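Local coordinates for adenylosuccinate lyase (Francisella tularensis subsp. tularensis SCHU S4, PDB 4EEI), which probably splits adenylosuccinate into AMP and fumarate, and the succinylated aminoimidazole carboxamide ribotide (SAICAR) into AICAR and fumarate, in purine biosynthesis, at residues 1-14 against 313-325. Sequence-based numbering, arbitrary orientation.
With AMP (adenosine monophosphate), chain C.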
loop_
_atom_site.group_PDB
_atom_site.type_symbol
_atom_site.label_atom_id
_atom_site.label_comp_id
_atom_site.label_asym_id
_atom_site.label_seq_id
_atom_site.Cartn_x
_atom_site.Cartn_y
_atom_site.Cartn_z
ATOM N N MET B 1 5.676 -9.141 16.945
ATOM C CA MET B 1 7.104 -9.374 17.139
ATOM C C MET B 1 7.340 -10.835 17.451
ATOM O O MET B 1 6.500 -11.496 18.079
ATOM C CB MET B 1 7.661 -8.495 18.269
ATOM C CG MET B 1 9.152 -8.715 18.586
ATOM S SD MET B 1 10.218 -8.463 17.142
ATOM C CE MET B 1 9.677 -6.809 16.655
ATOM N N ILE B 2 8.475 -11.353 16.998
ATOM C CA ILE B 2 8.825 -12.720 17.322
ATOM C C ILE B 2 10.191 -12.754 17.991
ATOM O O ILE B 2 11.005 -11.832 17.828
ATOM C CB ILE B 2 8.797 -13.638 16.086
ATOM C CG1 ILE B 2 9.781 -13.149 15.031
ATOM C CG2 ILE B 2 7.385 -13.712 15.490
ATOM C CD1 ILE B 2 9.933 -14.132 13.885
ATOM N N LYS B 3 10.427 -13.821 18.741
ATOM C CA LYS B 3 11.645 -13.978 19.519
ATOM C C LYS B 3 12.916 -13.840 18.665
ATOM O O LYS B 3 13.883 -13.215 19.088
ATOM C CB LYS B 3 11.618 -15.321 20.251
ATOM C CG LYS B 3 12.851 -15.558 21.101
ATOM C CD LYS B 3 12.722 -16.795 21.980
ATOM C CE LYS B 3 14.041 -17.076 22.702
ATOM N NZ LYS B 3 13.907 -18.099 23.771
ATOM N N ARG B 4 12.892 -14.399 17.457
ATOM C CA ARG B 4 14.061 -14.388 16.571
ATOM C C ARG B 4 14.655 -12.989 16.346
ATOM O O ARG B 4 15.872 -12.847 16.250
ATOM C CB ARG B 4 13.698 -15.038 15.227
ATOM C CG ARG B 4 14.847 -15.161 14.223
ATOM C CD ARG B 4 14.412 -15.995 13.005
ATOM N NE ARG B 4 15.519 -16.277 12.094
ATOM C CZ ARG B 4 16.357 -17.299 12.226
ATOM N NH1 ARG B 4 16.220 -18.152 13.236
ATOM N NH2 ARG B 4 17.335 -17.469 11.349
ATOM N N TYR B 5 13.806 -11.962 16.282
ATOM C CA TYR B 5 14.270 -10.601 16.005
ATOM C C TYR B 5 14.015 -9.618 17.149
ATOM O O TYR B 5 14.120 -8.410 16.968
ATOM C CB TYR B 5 13.598 -10.057 14.737
ATOM C CG TYR B 5 13.675 -10.994 13.552
ATOM C CD1 TYR B 5 14.898 -11.422 13.055
ATOM C CD2 TYR B 5 12.521 -11.435 12.922
ATOM C CE1 TYR B 5 14.971 -12.282 11.955
ATOM C CE2 TYR B 5 12.578 -12.282 11.826
ATOM C CZ TYR B 5 13.804 -12.706 11.351
ATOM O OH TYR B 5 13.857 -13.560 10.262
ATOM N N ASP B 6 13.682 -10.135 18.322
ATOM C CA ASP B 6 13.247 -9.290 19.428
ATOM C C ASP B 6 14.431 -8.589 20.088
ATOM O O ASP B 6 15.315 -9.234 20.634
ATOM C CB ASP B 6 12.497 -10.143 20.466
ATOM C CG ASP B 6 11.758 -9.307 21.497
ATOM O OD1 ASP B 6 12.194 -8.174 21.775
ATOM O OD2 ASP B 6 10.734 -9.788 22.034
ATOM N N VAL B 7 14.436 -7.266 20.050
ATOM C CA VAL B 7 15.438 -6.491 20.770
ATOM C C VAL B 7 14.850 -6.177 22.132
ATOM O O VAL B 7 13.866 -5.447 22.225
ATOM C CB VAL B 7 15.756 -5.178 20.044
ATOM C CG1 VAL B 7 16.798 -4.376 20.828
ATOM C CG2 VAL B 7 16.238 -5.465 18.622
ATOM N N ALA B 8 15.464 -6.720 23.179
ATOM C CA ALA B 8 14.875 -6.732 24.518
ATOM C C ALA B 8 14.411 -5.364 25.018
ATOM O O ALA B 8 13.308 -5.238 25.551
ATOM C CB ALA B 8 15.836 -7.386 25.517
ATOM N N GLU B 9 15.243 -4.340 24.850
ATOM C CA GLU B 9 14.926 -3.035 25.422
ATOM C C GLU B 9 13.781 -2.358 24.682
ATOM O O GLU B 9 13.085 -1.510 25.244
ATOM C CB GLU B 9 16.157 -2.127 25.449
ATOM C CG GLU B 9 16.738 -1.826 24.084
ATOM C CD GLU B 9 17.978 -2.653 23.803
ATOM O OE1 GLU B 9 18.943 -2.097 23.229
ATOM O OE2 GLU B 9 17.984 -3.859 24.155
ATOM N N ILE B 10 13.568 -2.724 23.419
ATOM C CA ILE B 10 12.440 -2.148 22.689
ATOM C C ILE B 10 11.135 -2.859 23.054
ATOM O O ILE B 10 10.119 -2.218 23.296
ATOM C CB ILE B 10 12.669 -2.175 21.170
ATOM C CG1 ILE B 10 14.007 -1.512 20.830
ATOM C CG2 ILE B 10 11.516 -1.487 20.435
ATOM C CD1 ILE B 10 14.141 -0.079 21.350
ATOM N N SER B 11 11.148 -4.185 23.116
ATOM C CA SER B 11 9.905 -4.870 23.447
ATOM C C SER B 11 9.486 -4.566 24.893
ATOM O O SER B 11 8.298 -4.566 25.207
ATOM C CB SER B 11 10.008 -6.372 23.182
ATOM O OG SER B 11 11.060 -6.935 23.914
ATOM N N LYS B 12 10.465 -4.284 25.747
ATOM C CA LYS B 12 10.197 -3.941 27.139
ATOM C C LYS B 12 9.378 -2.659 27.228
ATOM O O LYS B 12 8.477 -2.542 28.056
ATOM C CB LYS B 12 11.504 -3.783 27.916
ATOM C CG LYS B 12 11.314 -3.505 29.398
ATOM C CD LYS B 12 12.640 -3.527 30.140
ATOM C CE LYS B 12 12.448 -3.255 31.623
ATOM N NZ LYS B 12 12.227 -1.809 31.897
ATOM N N ILE B 13 9.674 -1.709 26.350
ATOM C CA ILE B 13 8.953 -0.443 26.334
ATOM C C ILE B 13 7.476 -0.676 26.035
ATOM O O ILE B 13 6.604 -0.031 26.616
ATOM C CB ILE B 13 9.534 0.523 25.287
ATOM C CG1 ILE B 13 10.905 1.035 25.734
ATOM C CG2 ILE B 13 8.583 1.683 25.042
ATOM C CD1 ILE B 13 11.737 1.617 24.612
ATOM N N TRP B 14 7.203 -1.597 25.115
ATOM C CA TRP B 14 5.843 -1.893 24.701
ATOM C C TRP B 14 5.179 -3.003 25.476
ATOM O O TRP B 14 3.998 -3.329 25.232
ATOM C CB TRP B 14 5.799 -2.162 23.202
ATOM C CG TRP B 14 6.290 -0.978 22.406
ATOM C CD1 TRP B 14 7.577 -0.746 21.933
ATOM C CD2 TRP B 14 5.515 0.199 21.989
ATOM N NE1 TRP B 14 7.646 0.449 21.264
ATOM C CE2 TRP B 14 6.445 1.065 21.261
ATOM C CE3 TRP B 14 4.197 0.600 22.135
ATOM C CZ2 TRP B 14 6.047 2.271 20.714
ATOM C CZ3 TRP B 14 3.808 1.820 21.577
ATOM C CH2 TRP B 14 4.713 2.634 20.885
ATOM N N LEU B 313 2.754 -0.828 15.995
ATOM C CA LEU B 313 3.707 0.094 16.622
ATOM C C LEU B 313 4.881 -0.618 17.309
ATOM O O LEU B 313 6.032 -0.260 17.066
ATOM C CB LEU B 313 3.021 1.074 17.582
ATOM C CG LEU B 313 2.241 2.210 16.919
ATOM C CD1 LEU B 313 1.602 3.113 17.985
ATOM C CD2 LEU B 313 3.140 3.024 15.995
ATOM N N PRO B 314 4.613 -1.629 18.163
ATOM C CA PRO B 314 5.782 -2.322 18.716
ATOM C C PRO B 314 6.592 -3.030 17.631
ATOM O O PRO B 314 7.822 -3.152 17.760
ATOM C CB PRO B 314 5.157 -3.350 19.670
ATOM C CG PRO B 314 3.841 -2.741 20.073
ATOM C CD PRO B 314 3.359 -2.086 18.795
ATOM N N ASP B 315 5.930 -3.504 16.578
ATOM C CA ASP B 315 6.669 -4.172 15.506
ATOM C C ASP B 315 7.484 -3.173 14.709
ATOM O O ASP B 315 8.599 -3.461 14.308
ATOM C CB ASP B 315 5.742 -4.917 14.553
ATOM C CG ASP B 315 5.178 -6.182 15.159
ATOM O OD1 ASP B 315 5.641 -6.584 16.247
ATOM O OD2 ASP B 315 4.275 -6.780 14.537
ATOM N N ASN B 316 6.910 -2.007 14.454
ATOM C CA ASN B 316 7.616 -0.988 13.690
ATOM C C ASN B 316 8.900 -0.559 14.398
ATOM O O ASN B 316 9.982 -0.574 13.812
ATOM C CB ASN B 316 6.698 0.211 13.440
ATOM C CG ASN B 316 7.318 1.232 12.519
ATOM O OD1 ASN B 316 8.071 2.111 12.962
ATOM N ND2 ASN B 316 7.008 1.126 11.228
ATOM N N PHE B 317 8.796 -0.196 15.672
ATOM C CA PHE B 317 9.993 0.181 16.410
ATOM C C PHE B 317 10.951 -0.992 16.598
ATOM O O PHE B 317 12.177 -0.839 16.487
ATOM C CB PHE B 317 9.618 0.824 17.749
ATOM C CG PHE B 317 9.039 2.199 17.599
ATOM C CD1 PHE B 317 9.853 3.270 17.260
ATOM C CD2 PHE B 317 7.685 2.422 17.786
ATOM C CE1 PHE B 317 9.322 4.552 17.110
ATOM C CE2 PHE B 317 7.147 3.697 17.638
ATOM C CZ PHE B 317 7.970 4.758 17.298
ATOM N N GLY B 318 10.406 -2.174 16.873
ATOM C CA GLY B 318 11.255 -3.342 17.064
ATOM C C GLY B 318 12.035 -3.690 15.801
ATOM O O GLY B 318 13.233 -3.962 15.846
ATOM N N ILE B 319 11.355 -3.689 14.667
ATOM C CA ILE B 319 12.016 -3.999 13.409
ATOM C C ILE B 319 13.006 -2.895 13.032
ATOM O O ILE B 319 14.095 -3.182 12.547
ATOM C CB ILE B 319 10.988 -4.170 12.281
ATOM C CG1 ILE B 319 10.183 -5.458 12.494
ATOM C CG2 ILE B 319 11.678 -4.201 10.923
ATOM C CD1 ILE B 319 8.934 -5.540 11.586
ATOM N N MET B 320 12.632 -1.640 13.254
ATOM C CA MET B 320 13.505 -0.527 12.871
ATOM C C MET B 320 14.824 -0.591 13.635
ATOM O O MET B 320 15.903 -0.472 13.050
ATOM C CB MET B 320 12.821 0.824 13.117
ATOM C CG MET B 320 13.715 2.027 12.795
ATOM S SD MET B 320 14.133 2.110 11.042
ATOM C CE MET B 320 12.587 2.681 10.352
ATOM N N VAL B 321 14.746 -0.772 14.945
ATOM C CA VAL B 321 15.961 -0.859 15.748
ATOM C C VAL B 321 16.785 -2.093 15.359
ATOM O O VAL B 321 18.006 -2.008 15.168
ATOM C CB VAL B 321 15.646 -0.851 17.248
ATOM C CG1 VAL B 321 16.902 -1.154 18.060
ATOM C CG2 VAL B 321 15.073 0.511 17.650
ATOM N N TYR B 322 16.121 -3.237 15.226
ATOM C CA TYR B 322 16.805 -4.463 14.780
ATOM C C TYR B 322 17.520 -4.246 13.450
ATOM O O TYR B 322 18.680 -4.631 13.290
ATOM C CB TYR B 322 15.812 -5.629 14.640
ATOM C CG TYR B 322 16.454 -6.904 14.110
ATOM C CD1 TYR B 322 17.000 -7.831 14.974
ATOM C CD2 TYR B 322 16.503 -7.174 12.740
ATOM C CE1 TYR B 322 17.594 -8.993 14.507
ATOM C CE2 TYR B 322 17.104 -8.339 12.259
ATOM C CZ TYR B 322 17.636 -9.240 13.151
ATOM O OH TYR B 322 18.235 -10.400 12.701
ATOM N N ALA B 323 16.839 -3.619 12.505
ATOM C CA ALA B 323 17.387 -3.494 11.159
ATOM C C ALA B 323 18.550 -2.516 11.123
ATOM O O ALA B 323 19.537 -2.763 10.443
ATOM C CB ALA B 323 16.296 -3.083 10.149
ATOM N N LEU B 324 18.437 -1.400 11.840
ATOM C CA LEU B 324 19.515 -0.403 11.838
ATOM C C LEU B 324 20.782 -0.954 12.480
ATOM O O LEU B 324 21.891 -0.642 12.040
ATOM C CB LEU B 324 19.090 0.873 12.563
ATOM C CG LEU B 324 17.964 1.668 11.899
ATOM C CD1 LEU B 324 17.488 2.751 12.834
ATOM C CD2 LEU B 324 18.466 2.285 10.590
ATOM N N ARG B 325 20.630 -1.745 13.540
ATOM C CA ARG B 325 21.791 -2.344 14.207
ATOM C C ARG B 325 22.421 -3.411 13.347
ATOM O O ARG B 325 23.651 -3.513 13.258
ATOM C CB ARG B 325 21.399 -2.936 15.566
ATOM C CG ARG B 325 20.890 -1.902 16.558
ATOM C CD ARG B 325 20.705 -2.483 17.948
ATOM N NE ARG B 325 20.203 -1.460 18.869
ATOM C CZ ARG B 325 19.838 -1.695 20.125
ATOM N NH1 ARG B 325 19.909 -2.922 20.622
ATOM N NH2 ARG B 325 19.394 -0.700 20.878
HETATM P P AMP C . 16.025 -15.151 8.391
HETATM O O1P AMP C . 16.062 -14.589 9.789
HETATM O O2P AMP C . 16.519 -14.202 7.332
HETATM O O3P AMP C . 14.736 -15.847 8.049
HETATM O "O5'" AMP C . 17.122 -16.324 8.414
HETATM C "C5'" AMP C . 17.281 -17.199 7.300
HETATM C "C4'" AMP C . 18.057 -18.433 7.743
HETATM O "O4'" AMP C . 18.177 -19.362 6.664
HETATM C "C3'" AMP C . 19.466 -18.063 8.172
HETATM O "O3'" AMP C . 19.771 -18.745 9.389
HETATM C "C2'" AMP C . 20.355 -18.581 7.064
HETATM O "O2'" AMP C . 21.603 -19.038 7.581
HETATM C "C1'" AMP C . 19.548 -19.731 6.491
HETATM N N9 AMP C . 19.862 -19.957 5.060
HETATM C C8 AMP C . 20.913 -19.459 4.386
HETATM N N7 AMP C . 20.899 -19.870 3.093
HETATM C C5 AMP C . 19.817 -20.651 2.930
HETATM C C6 AMP C . 19.205 -21.410 1.817
HETATM N N6 AMP C . 19.765 -21.414 0.584
HETATM N N1 AMP C . 18.071 -22.097 2.073
HETATM C C2 AMP C . 17.506 -22.102 3.293
HETATM N N3 AMP C . 18.006 -21.437 4.348
HETATM C C4 AMP C . 19.139 -20.706 4.231
HETATM O O HOH W 1 18.282 -12.348 14.417
HETATM O O HOH W 2 12.940 -6.095 17.683
#
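Pro314 lies over one face of the Trp14 indole, its CA 3.9 Å from the centroid of the five-membered ring, while CG2 of Ile13, the preceding residue, lies against the opposite face, toward its rim. Leu313 CB packs on the six-membered ring from the proline's side, and the Phe317 ring, nearly parallel to the indole (18°), is slid so far that the two barely overlap. Toward the other end, the edge of Tyr5 meets the face of Tyr322 in a T-shaped pair, and Tyr5 CB sits above the centre of that face. Tyr322 OH is hydrogen-bonded to Arg326 NH1 and shares a water with Arg4 O. Between these aromatic ends, Ile10 and Val321 touch tip to tip (CD1 to CG2, 3.9 Å), and Met1, bent at chi2 and chi3, brings CE to 3.8 Å from Gly318 CA. Charged pairs add to this packing: Met1 N, the amino terminus, forms a salt bridge with Asp315 OD1 (2.7 Å), and Arg325 NH1 and NH2 both grip the single oxygen OE1 of Glu9. Arg325 NE pairs with Asp116, which would fix the guanidinium's rotation. Tyr5 OH and Arg4 NE converge on AMP O1P, the latter almost straight (174°). Helix 8-14 thus runs antiparallel along helix 304-333 of the long helical core characteristic of the fumarase/aspartase superfamily, and the amino-terminal turn contributes to an AMP site shared with Ser306 and Arg310 of the second subunit.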